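Local structure of galectin (Xenopus laevis, 3WUD) at residues 43-48 and 111-116; 10-15 and 118-123; 80-85 and 101-106. The protein binds beta-galactosides such as lactose, and probably glycans on laminin, as a proto-type galectin built from a single beta-sandwich lectin domain. All blocks are in the same frame, centred on the assembly; numbering follows the deposited sequence.

Interaction 1. Residues 43-48 and 111-116; sequences NYVIHF and FPIRMP. With GAL (beta-D-galactopyranose), chain B.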
loop_
_atom_site.group_PDB
_atom_site.type_symbol
_atom_site.label_atom_id
_atom_site.label_comp_id
_atom_site.label_asym_id
_atom_site.label_seq_id
_atom_site.Cartn_x
_atom_site.Cartn_y
_atom_site.Cartn_z
ATOM N N ASN A 43 -4.238 -8.887 -15.109
ATOM C CA ASN A 43 -3.006 -8.732 -15.843
ATOM C C ASN A 43 -1.807 -8.554 -14.871
ATOM O O ASN A 43 -1.540 -7.500 -14.312
ATOM C CB ASN A 43 -3.114 -7.537 -16.778
ATOM C CG ASN A 43 -4.086 -7.798 -17.951
ATOM O OD1 ASN A 43 -3.780 -8.547 -18.823
ATOM N ND2 ASN A 43 -5.277 -7.299 -17.853
ATOM N N TYR A 44 -1.135 -9.669 -14.633
ATOM C CA TYR A 44 0.014 -9.723 -13.727
ATOM C C TYR A 44 1.220 -9.885 -14.611
ATOM O O TYR A 44 1.425 -10.900 -15.287
ATOM C CB TYR A 44 -0.057 -10.874 -12.720
ATOM C CG TYR A 44 -1.293 -11.035 -11.891
ATOM C CD1 TYR A 44 -2.149 -9.979 -11.504
ATOM C CD2 TYR A 44 -1.603 -12.294 -11.372
ATOM C CE1 TYR A 44 -3.272 -10.186 -10.686
ATOM C CE2 TYR A 44 -2.722 -12.510 -10.543
ATOM C CZ TYR A 44 -3.532 -11.475 -10.197
ATOM O OH TYR A 44 -4.601 -11.795 -9.402
ATOM N N VAL A 45 2.083 -8.866 -14.572
ATOM C CA VAL A 45 3.420 -8.990 -15.086
ATOM C C VAL A 45 4.227 -10.055 -14.324
ATOM O O VAL A 45 4.967 -10.796 -14.918
ATOM C CB VAL A 45 4.166 -7.606 -15.076
ATOM C CG1 VAL A 45 5.484 -7.774 -15.762
ATOM C CG2 VAL A 45 3.367 -6.535 -15.853
ATOM N N ILE A 46 4.078 -10.103 -13.010
ATOM C CA ILE A 46 4.586 -11.245 -12.162
ATOM C C ILE A 46 3.558 -11.681 -11.098
ATOM O O ILE A 46 2.935 -10.905 -10.405
ATOM C CB ILE A 46 6.001 -10.994 -11.550
ATOM C CG1 ILE A 46 6.569 -12.293 -10.929
ATOM C CG2 ILE A 46 5.928 -9.892 -10.536
ATOM C CD1 ILE A 46 8.049 -12.135 -10.544
ATOM N N HIS A 47 3.429 -13.015 -10.984
ATOM C CA HIS A 47 2.806 -13.720 -9.915
ATOM C C HIS A 47 3.967 -14.451 -9.291
ATOM O O HIS A 47 4.577 -15.321 -9.947
ATOM C CB HIS A 47 1.740 -14.690 -10.445
ATOM C CG HIS A 47 1.237 -15.697 -9.438
ATOM N ND1 HIS A 47 0.348 -15.382 -8.438
ATOM C CD2 HIS A 47 1.449 -17.022 -9.357
ATOM C CE1 HIS A 47 0.020 -16.496 -7.785
ATOM N NE2 HIS A 47 0.640 -17.498 -8.370
ATOM N N PHE A 48 4.314 -14.045 -8.082
ATOM C CA PHE A 48 5.458 -14.496 -7.316
ATOM C C PHE A 48 4.933 -15.342 -6.166
ATOM O O PHE A 48 4.242 -14.837 -5.281
ATOM C CB PHE A 48 6.188 -13.273 -6.764
ATOM C CG PHE A 48 7.329 -13.596 -5.868
ATOM C CD1 PHE A 48 8.571 -13.914 -6.408
ATOM C CD2 PHE A 48 7.183 -13.572 -4.485
ATOM C CE1 PHE A 48 9.649 -14.196 -5.588
ATOM C CE2 PHE A 48 8.256 -13.883 -3.632
ATOM C CZ PHE A 48 9.480 -14.223 -4.212
ATOM N N PHE A 111 12.762 -12.297 -14.115
ATOM C CA PHE A 111 11.543 -12.827 -14.704
ATOM C C PHE A 111 11.159 -11.986 -15.913
ATOM O O PHE A 111 11.031 -10.799 -15.815
ATOM C CB PHE A 111 10.388 -12.861 -13.662
ATOM C CG PHE A 111 9.153 -13.586 -14.155
ATOM C CD1 PHE A 111 9.093 -14.977 -14.170
ATOM C CD2 PHE A 111 8.036 -12.864 -14.574
ATOM C CE1 PHE A 111 7.967 -15.629 -14.638
ATOM C CE2 PHE A 111 6.908 -13.522 -15.092
ATOM C CZ PHE A 111 6.882 -14.907 -15.104
ATOM N N PRO A 112 10.942 -12.617 -17.056
ATOM C CA PRO A 112 10.708 -11.837 -18.235
ATOM C C PRO A 112 9.370 -11.101 -18.249
ATOM O O PRO A 112 8.365 -11.568 -17.717
ATOM C CB PRO A 112 10.787 -12.884 -19.336
ATOM C CG PRO A 112 10.355 -14.133 -18.727
ATOM C CD PRO A 112 10.854 -14.058 -17.321
ATOM N N ILE A 113 9.335 -9.935 -18.896
ATOM C CA ILE A 113 8.094 -9.185 -19.050
ATOM C C ILE A 113 7.587 -9.488 -20.469
ATOM O O ILE A 113 8.313 -9.225 -21.443
ATOM C CB ILE A 113 8.248 -7.654 -18.909
ATOM C CG1 ILE A 113 8.601 -7.197 -17.480
ATOM C CG2 ILE A 113 6.937 -7.003 -19.304
ATOM C CD1 ILE A 113 8.946 -5.714 -17.409
ATOM N N ARG A 114 6.357 -9.991 -20.522
ATOM C CA ARG A 114 5.777 -10.759 -21.623
ATOM C C ARG A 114 4.619 -10.024 -22.249
ATOM O O ARG A 114 3.865 -10.571 -23.098
ATOM C CB ARG A 114 5.186 -12.051 -21.007
ATOM C CG ARG A 114 6.262 -12.980 -20.458
ATOM C CD ARG A 114 5.646 -14.162 -19.693
ATOM N NE ARG A 114 6.608 -15.209 -19.556
ATOM C CZ ARG A 114 6.455 -16.274 -18.738
ATOM N NH1 ARG A 114 5.370 -16.414 -17.992
ATOM N NH2 ARG A 114 7.377 -17.199 -18.726
ATOM N N MET A 115 4.410 -8.817 -21.771
ATOM C CA MET A 115 3.183 -8.104 -22.088
ATOM C C MET A 115 3.519 -6.626 -22.184
ATOM O O MET A 115 4.567 -6.213 -21.678
ATOM C CB MET A 115 2.067 -8.361 -21.084
ATOM C CG MET A 115 2.255 -7.838 -19.644
ATOM S SD MET A 115 0.829 -8.226 -18.590
ATOM C CE MET A 115 1.145 -9.977 -18.418
ATOM N N PRO A 116 2.649 -5.860 -22.886
ATOM C CA PRO A 116 2.866 -4.452 -23.005
ATOM C C PRO A 116 2.722 -3.789 -21.671
ATOM O O PRO A 116 1.757 -4.069 -20.942
ATOM C CB PRO A 116 1.751 -3.963 -23.943
ATOM C CG PRO A 116 1.070 -5.174 -24.456
ATOM C CD PRO A 116 1.400 -6.295 -23.528
HETATM C C1 GAL B . -1.386 -22.862 -10.204
HETATM C C2 GAL B . -2.011 -22.234 -8.967
HETATM C C3 GAL B . -2.251 -20.730 -9.096
HETATM C C4 GAL B . -0.964 -20.078 -9.620
HETATM C C5 GAL B . -0.475 -20.827 -10.867
HETATM C C6 GAL B . 0.801 -20.297 -11.483
HETATM O O2 GAL B . -3.277 -22.832 -8.718
HETATM O O3 GAL B . -2.722 -20.220 -7.862
HETATM O O4 GAL B . 0.052 -20.120 -8.608
HETATM O O5 GAL B . -0.200 -22.211 -10.615
HETATM O O6 GAL B . 1.215 -20.999 -12.639
HETATM O O HOH W 1 5.550 -11.040 -17.537
#
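Val45 and Ile113 bring the two segments together, their CA atoms 6.1 Å apart, where residues 43-46 and 111-115 run in nearly opposite directions, 164° apart, with no hydrogen bond between them. The strand 43-51 belongs to one sheet of the galectin sandwich and 111-112 to the other; the chain turns a corner at Val45, where Val45 and Ile46 both face Leu37 in a classic bulge. The branches of Val45 divide the work. With CG1 anti to the backbone N (chi1 -174°), that methyl meets Ile113 CG1 at 3.6 Å, while CG2 lies 4.1 Å from Met115 SD. Unbranched and flexible, Met115 bends at its last torsion and carries CE to 3.3 Å from Tyr44 O. Ile46 lays its CG1 over one face of the Phe111 ring, and the edge of that ring, at CE2, comes 3.4 Å from Val45 O. On the same strand, His47 NE2 hydrogen-bonds galactose O4 at 2.7 Å, and Asn36 holds its ND1. No backbone N-H meets Val45 O across the contact; instead a water donates to it (2.7 Å) and to Pro112 O. Apolar packing thus joins the two sheets, while the water satisfies two carbonyls at the seam.

Interaction 2. Residues 10-15 and 118-123; sequences NNFSLK and DTITFL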
loop_
_atom_site.group_PDB
_atom_site.type_symbol
_atom_site.label_atom_id
_atom_site.label_comp_id
_atom_site.label_asym_id
_atom_site.label_seq_id
_atom_site.Cartn_x
_atom_site.Cartn_y
_atom_site.Cartn_z
ATOM N N ASN A 10 -3.755 -0.165 -5.800
ATOM C CA ASN A 10 -3.956 0.171 -7.183
ATOM C C ASN A 10 -3.695 1.672 -7.415
ATOM O O ASN A 10 -3.978 2.493 -6.537
ATOM C CB ASN A 10 -5.444 -0.173 -7.504
ATOM C CG ASN A 10 -5.796 -0.078 -9.009
ATOM O OD1 ASN A 10 -6.858 0.484 -9.393
ATOM N ND2 ASN A 10 -4.983 -0.652 -9.835
ATOM N N ASN A 11 -3.194 1.971 -8.612
ATOM C CA ASN A 11 -2.930 3.357 -9.148
ATOM C C ASN A 11 -1.865 4.085 -8.386
ATOM O O ASN A 11 -1.913 5.295 -8.224
ATOM C CB ASN A 11 -4.220 4.137 -9.352
ATOM C CG ASN A 11 -5.005 3.649 -10.611
ATOM O OD1 ASN A 11 -4.459 2.970 -11.540
ATOM N ND2 ASN A 11 -6.299 3.970 -10.633
ATOM N N PHE A 12 -0.894 3.316 -7.877
ATOM C CA PHE A 12 0.444 3.833 -7.613
ATOM C C PHE A 12 1.156 3.779 -8.991
ATOM O O PHE A 12 0.622 3.271 -9.966
ATOM C CB PHE A 12 1.146 3.024 -6.524
ATOM C CG PHE A 12 1.406 1.568 -6.912
ATOM C CD1 PHE A 12 2.643 1.172 -7.410
ATOM C CD2 PHE A 12 0.396 0.589 -6.781
ATOM C CE1 PHE A 12 2.902 -0.128 -7.811
ATOM C CE2 PHE A 12 0.627 -0.692 -7.214
ATOM C CZ PHE A 12 1.899 -1.060 -7.731
ATOM N N SER A 13 2.365 4.296 -9.108
ATOM C CA SER A 13 3.163 4.080 -10.339
ATOM C C SER A 13 4.591 3.706 -10.064
ATOM O O SER A 13 5.391 4.504 -9.549
ATOM C CB SER A 13 3.081 5.231 -11.377
ATOM O OG SER A 13 2.963 6.467 -10.771
ATOM N N LEU A 14 4.917 2.461 -10.385
ATOM C CA LEU A 14 6.260 1.989 -10.378
ATOM C C LEU A 14 6.806 2.086 -11.778
ATOM O O LEU A 14 6.334 1.392 -12.687
ATOM C CB LEU A 14 6.352 0.524 -9.891
ATOM C CG LEU A 14 7.688 -0.172 -9.754
ATOM C CD1 LEU A 14 8.526 0.568 -8.695
ATOM C CD2 LEU A 14 7.533 -1.654 -9.375
ATOM N N LYS A 15 7.826 2.934 -11.967
ATOM C CA LYS A 15 8.376 3.219 -13.333
ATOM C C LYS A 15 9.645 2.438 -13.592
ATOM O O LYS A 15 10.266 1.966 -12.676
ATOM C CB LYS A 15 8.649 4.749 -13.508
ATOM C CG LYS A 15 7.369 5.578 -13.581
ATOM C CD LYS A 15 7.614 7.079 -13.738
ATOM C CE LYS A 15 7.770 7.782 -12.397
ATOM N NZ LYS A 15 8.860 7.284 -11.493
ATOM N N ASP A 118 3.762 0.135 -19.592
ATOM C CA ASP A 118 4.321 1.491 -19.454
ATOM C C ASP A 118 4.842 1.573 -17.990
ATOM O O ASP A 118 6.041 1.614 -17.749
ATOM C CB ASP A 118 3.183 2.514 -19.795
ATOM C CG ASP A 118 3.568 3.997 -19.596
ATOM O OD1 ASP A 118 4.601 4.435 -20.139
ATOM O OD2 ASP A 118 2.773 4.740 -18.952
ATOM N N THR A 119 3.895 1.685 -17.059
ATOM C CA THR A 119 4.131 1.692 -15.606
ATOM C C THR A 119 3.427 0.495 -14.936
ATOM O O THR A 119 2.345 0.078 -15.411
ATOM C CB THR A 119 3.478 2.958 -15.054
ATOM O OG1 THR A 119 3.952 4.060 -15.835
ATOM C CG2 THR A 119 3.896 3.219 -13.709
ATOM N N ILE A 120 4.030 -0.011 -13.865
ATOM C CA ILE A 120 3.321 -0.892 -12.935
ATOM C C ILE A 120 2.439 -0.082 -12.004
ATOM O O ILE A 120 2.915 0.779 -11.239
ATOM C CB ILE A 120 4.269 -1.838 -12.209
ATOM C CG1 ILE A 120 4.852 -2.813 -13.253
ATOM C CG2 ILE A 120 3.546 -2.566 -11.050
ATOM C CD1 ILE A 120 6.076 -3.555 -12.849
ATOM N N THR A 121 1.154 -0.431 -12.035
ATOM C CA THR A 121 0.150 0.284 -11.270
ATOM C C THR A 121 -0.708 -0.581 -10.332
ATOM O O THR A 121 -1.599 -0.060 -9.711
ATOM C CB THR A 121 -0.788 1.060 -12.221
ATOM O OG1 THR A 121 -1.505 0.107 -13.038
ATOM C CG2 THR A 121 0.061 2.033 -13.028
ATOM N N PHE A 122 -0.442 -1.871 -10.266
ATOM C CA PHE A 122 -1.263 -2.770 -9.509
ATOM C C PHE A 122 -0.428 -3.779 -8.713
ATOM O O PHE A 122 0.510 -4.334 -9.242
ATOM C CB PHE A 122 -2.215 -3.543 -10.438
ATOM C CG PHE A 122 -3.137 -4.533 -9.713
ATOM C CD1 PHE A 122 -2.776 -5.849 -9.571
ATOM C CD2 PHE A 122 -4.363 -4.119 -9.241
ATOM C CE1 PHE A 122 -3.617 -6.771 -8.982
ATOM C CE2 PHE A 122 -5.238 -5.040 -8.641
ATOM C CZ PHE A 122 -4.823 -6.339 -8.457
ATOM N N LEU A 123 -0.847 -4.011 -7.501
ATOM C CA LEU A 123 -0.249 -4.958 -6.604
ATOM C C LEU A 123 -1.345 -5.724 -5.868
ATOM O O LEU A 123 -2.348 -5.169 -5.384
ATOM C CB LEU A 123 0.590 -4.213 -5.591
ATOM C CG LEU A 123 1.149 -5.039 -4.418
ATOM C CD1 LEU A 123 0.291 -5.589 -3.284
ATOM C CD2 LEU A 123 2.065 -6.108 -4.846
HETATM O O HOH W 2 -4.170 0.064 -12.182
#
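Residues 10-15 and 118-123 share two antiparallel bridges, Asn10-Phe122 and Leu14-Ile120, between which the register shifts by two residues, and strands 12-14 and 120-123 meet at 118°. Leu14 and Ile120 form a hydrogen-bonded pair: Leu14 N reaches Ile120 O at 2.8 Å almost straight (175°), and Ile120 N returns to Leu14 O. Their CB atoms, on one sheet face, are 3.9 Å apart, and Leu20 of strand 19-26 meets Leu14. Before the shift, Asn11 N donates to Thr121 O at 2.8 Å. Asn11 has a positive phi, which asparagine tolerates well, at the chain's corner. This is a bulged edge of the galectin sandwich: strand 7-10 borders 120-126, and Asn10 pairs antiparallel with a strand of the second subunit, carrying the sheet across the dimer interface. Phe12 takes the torsion that sets CG between the backbone N and carbonyl carbon (chi1 64°), bringing its ring back over strand 120-123. Thr121 CA lies over one face, Leu123 N at the ring edge, and CZ rests 4.0 Å from Ile120 CG2, so the large flat ring spans several residues. A water donates to Asn11 OD1 at 3.0 Å, meets Thr121 OG1 at 2.8 Å and accepts weakly from Asn10 ND2. ND2 of that amide also stands 3.6 Å from Phe122 CD2 at the ring edge, the two planes steeply inclined.

Interaction 3. Residues 80-85 and 101-106; sequences FPFQQG and VKLSDG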
loop_
_atom_site.group_PDB
_atom_site.type_symbol
_atom_site.label_atom_id
_atom_site.label_comp_id
_atom_site.label_asym_id
_atom_site.label_seq_id
_atom_site.Cartn_x
_atom_site.Cartn_y
_atom_site.Cartn_z
ATOM N N PHE A 80 15.066 -20.325 -1.847
ATOM C CA PHE A 80 13.944 -20.279 -0.905
ATOM C C PHE A 80 14.372 -19.846 0.485
ATOM O O PHE A 80 14.436 -20.671 1.408
ATOM C CB PHE A 80 13.286 -21.654 -0.834
ATOM C CG PHE A 80 11.855 -21.634 -0.359
ATOM C CD1 PHE A 80 10.828 -21.374 -1.250
ATOM C CD2 PHE A 80 11.490 -21.939 0.956
ATOM C CE1 PHE A 80 9.497 -21.368 -0.834
ATOM C CE2 PHE A 80 10.167 -21.867 1.392
ATOM C CZ PHE A 80 9.144 -21.584 0.469
ATOM N N PRO A 81 14.614 -18.572 0.660
ATOM C CA PRO A 81 15.003 -18.049 1.985
ATOM C C PRO A 81 13.834 -17.736 2.907
ATOM O O PRO A 81 13.888 -16.737 3.651
ATOM C CB PRO A 81 15.630 -16.736 1.613
ATOM C CG PRO A 81 14.826 -16.298 0.457
ATOM C CD PRO A 81 14.594 -17.523 -0.357
ATOM N N PHE A 82 12.742 -18.463 2.807
ATOM C CA PHE A 82 11.567 -18.120 3.583
ATOM C C PHE A 82 11.347 -19.124 4.722
ATOM O O PHE A 82 11.786 -20.238 4.620
ATOM C CB PHE A 82 10.312 -18.012 2.667
ATOM C CG PHE A 82 10.520 -17.166 1.449
ATOM C CD1 PHE A 82 10.422 -15.795 1.535
ATOM C CD2 PHE A 82 10.727 -17.752 0.185
ATOM C CE1 PHE A 82 10.639 -15.030 0.429
ATOM C CE2 PHE A 82 10.896 -16.985 -0.932
ATOM C CZ PHE A 82 10.838 -15.630 -0.799
ATOM N N GLN A 83 10.779 -18.648 5.843
ATOM C CA GLN A 83 10.303 -19.485 6.941
ATOM C C GLN A 83 8.888 -19.105 7.303
ATOM O O GLN A 83 8.500 -17.939 7.297
ATOM C CB GLN A 83 11.176 -19.293 8.206
ATOM C CG GLN A 83 12.614 -18.914 7.885
ATOM C CD GLN A 83 13.567 -18.938 9.079
ATOM O OE1 GLN A 83 13.226 -18.518 10.193
ATOM N NE2 GLN A 83 14.790 -19.409 8.832
ATOM N N GLN A 84 8.120 -20.111 7.679
ATOM C CA GLN A 84 6.787 -19.921 8.179
ATOM C C GLN A 84 6.899 -19.303 9.556
ATOM O O GLN A 84 7.862 -19.583 10.273
ATOM C CB GLN A 84 6.060 -21.271 8.303
ATOM C CG GLN A 84 5.769 -21.956 6.976
ATOM C CD GLN A 84 5.572 -23.450 7.143
ATOM O OE1 GLN A 84 6.415 -24.100 7.752
ATOM N NE2 GLN A 84 4.474 -23.997 6.630
ATOM N N GLY A 85 5.966 -18.426 9.890
ATOM C CA GLY A 85 6.027 -17.701 11.159
ATOM C C GLY A 85 7.164 -16.705 11.320
ATOM O O GLY A 85 7.737 -16.560 12.427
ATOM N N VAL A 101 13.961 -9.790 -9.196
ATOM C CA VAL A 101 13.383 -10.078 -7.878
ATOM C C VAL A 101 14.552 -10.241 -6.936
ATOM O O VAL A 101 15.413 -11.101 -7.203
ATOM C CB VAL A 101 12.612 -11.355 -7.861
ATOM C CG1 VAL A 101 12.065 -11.670 -6.477
ATOM C CG2 VAL A 101 11.476 -11.309 -8.933
ATOM N N LYS A 102 14.568 -9.430 -5.896
ATOM C CA LYS A 102 15.731 -9.407 -4.922
ATOM C C LYS A 102 15.237 -9.848 -3.559
ATOM O O LYS A 102 14.325 -9.254 -2.965
ATOM C CB LYS A 102 16.331 -7.974 -4.847
ATOM C CG LYS A 102 16.572 -7.285 -6.148
ATOM C CD LYS A 102 17.166 -5.893 -5.908
ATOM C CE LYS A 102 17.066 -5.016 -7.125
ATOM N NZ LYS A 102 17.051 -3.587 -6.722
ATOM N N LEU A 103 15.847 -10.915 -3.036
ATOM C CA LEU A 103 15.482 -11.543 -1.829
ATOM C C LEU A 103 16.385 -11.046 -0.679
ATOM O O LEU A 103 17.495 -10.470 -0.925
ATOM C CB LEU A 103 15.559 -13.035 -1.991
ATOM C CG LEU A 103 14.670 -13.579 -3.136
ATOM C CD1 LEU A 103 14.911 -15.051 -3.334
ATOM C CD2 LEU A 103 13.201 -13.244 -2.877
ATOM N N SER A 104 15.892 -11.296 0.529
ATOM C CA SER A 104 16.452 -10.800 1.783
ATOM C C SER A 104 17.844 -11.314 2.058
ATOM O O SER A 104 18.596 -10.661 2.751
ATOM C CB SER A 104 15.548 -11.205 2.978
ATOM O OG SER A 104 15.358 -12.652 3.066
ATOM N N ASP A 105 18.190 -12.476 1.540
ATOM C CA ASP A 105 19.513 -13.071 1.696
ATOM C C ASP A 105 20.478 -12.727 0.553
ATOM O O ASP A 105 21.484 -13.363 0.374
ATOM C CB ASP A 105 19.372 -14.620 1.885
ATOM C CG ASP A 105 18.938 -15.336 0.602
ATOM O OD1 ASP A 105 19.085 -16.588 0.462
ATOM O OD2 ASP A 105 18.479 -14.642 -0.319
ATOM N N GLY A 106 20.146 -11.722 -0.264
ATOM C CA GLY A 106 20.935 -11.348 -1.371
ATOM C C GLY A 106 20.731 -12.086 -2.689
ATOM O O GLY A 106 21.243 -11.635 -3.725
HETATM O O HOH W 3 13.175 -13.808 3.355
#
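A type I beta turn, Leu103 to Gly106, closes the hairpin between strands 98-103 and 108-112, and the loop leading from strand 70-77 to strand 86-95 packs against it. Gly106 N donates to Leu103 O at 3.0 Å, and glycine suits this last position, where phi is +85°. Pro81 is the largest contributor. Its rigid ring crosses Leu103 at about a right angle, CD lying 3.9 Å from Leu103 CD1, and its CB faces the Asp105 carboxylate, 3.6 Å from OD1. That carboxylate is turned back over the turn (chi1 71°), where OD2 accepts a hydrogen bond from Gln107 N, so the acid holds the residue just past the turn while meeting the proline. The other methyl of Leu103, CD2, approaches Phe82 CZ at 3.9 Å; leucine, with one branch for each partner, suits a place between proline and phenylalanine. A water donates to Pro81 O at 3.0 Å and lies 2.5 Å from Ser104 OG, linking loop to turn at the exposed Ser104. Phe82 sets CD2 over the centre of the Phe80 ring. Deeper in, Phe82 packs on Phe48 and Pro50 of strand 43-51 and meets Phe33 edge-to-face, while Leu103 rests on Ile90 of strand 86-95.

All three contacts lie in one galectin sandwich. Along the chain they are enclosed one within another: interaction 2 closes the widest loop, interaction 1 falls inside it and interaction 3 inside that. Interactions 1 and 2 have centres about 13 Å apart and touch through Tyr44 and Phe122, both on the six-stranded sheet. Interaction 3 lies about 20 Å from interaction 1; the two join through the core, where Phe48 packs on Val101 and Leu103 and Ile46 on Val101. Interactions 2 and 3, about 24 Å between centres, do not touch. Interaction 2 lies at the subunit interface, interaction 1 joins the sheets on the strand carrying sugar-binding His47, and interaction 3 packs a loop against a hairpin turn across the chain's centre from both.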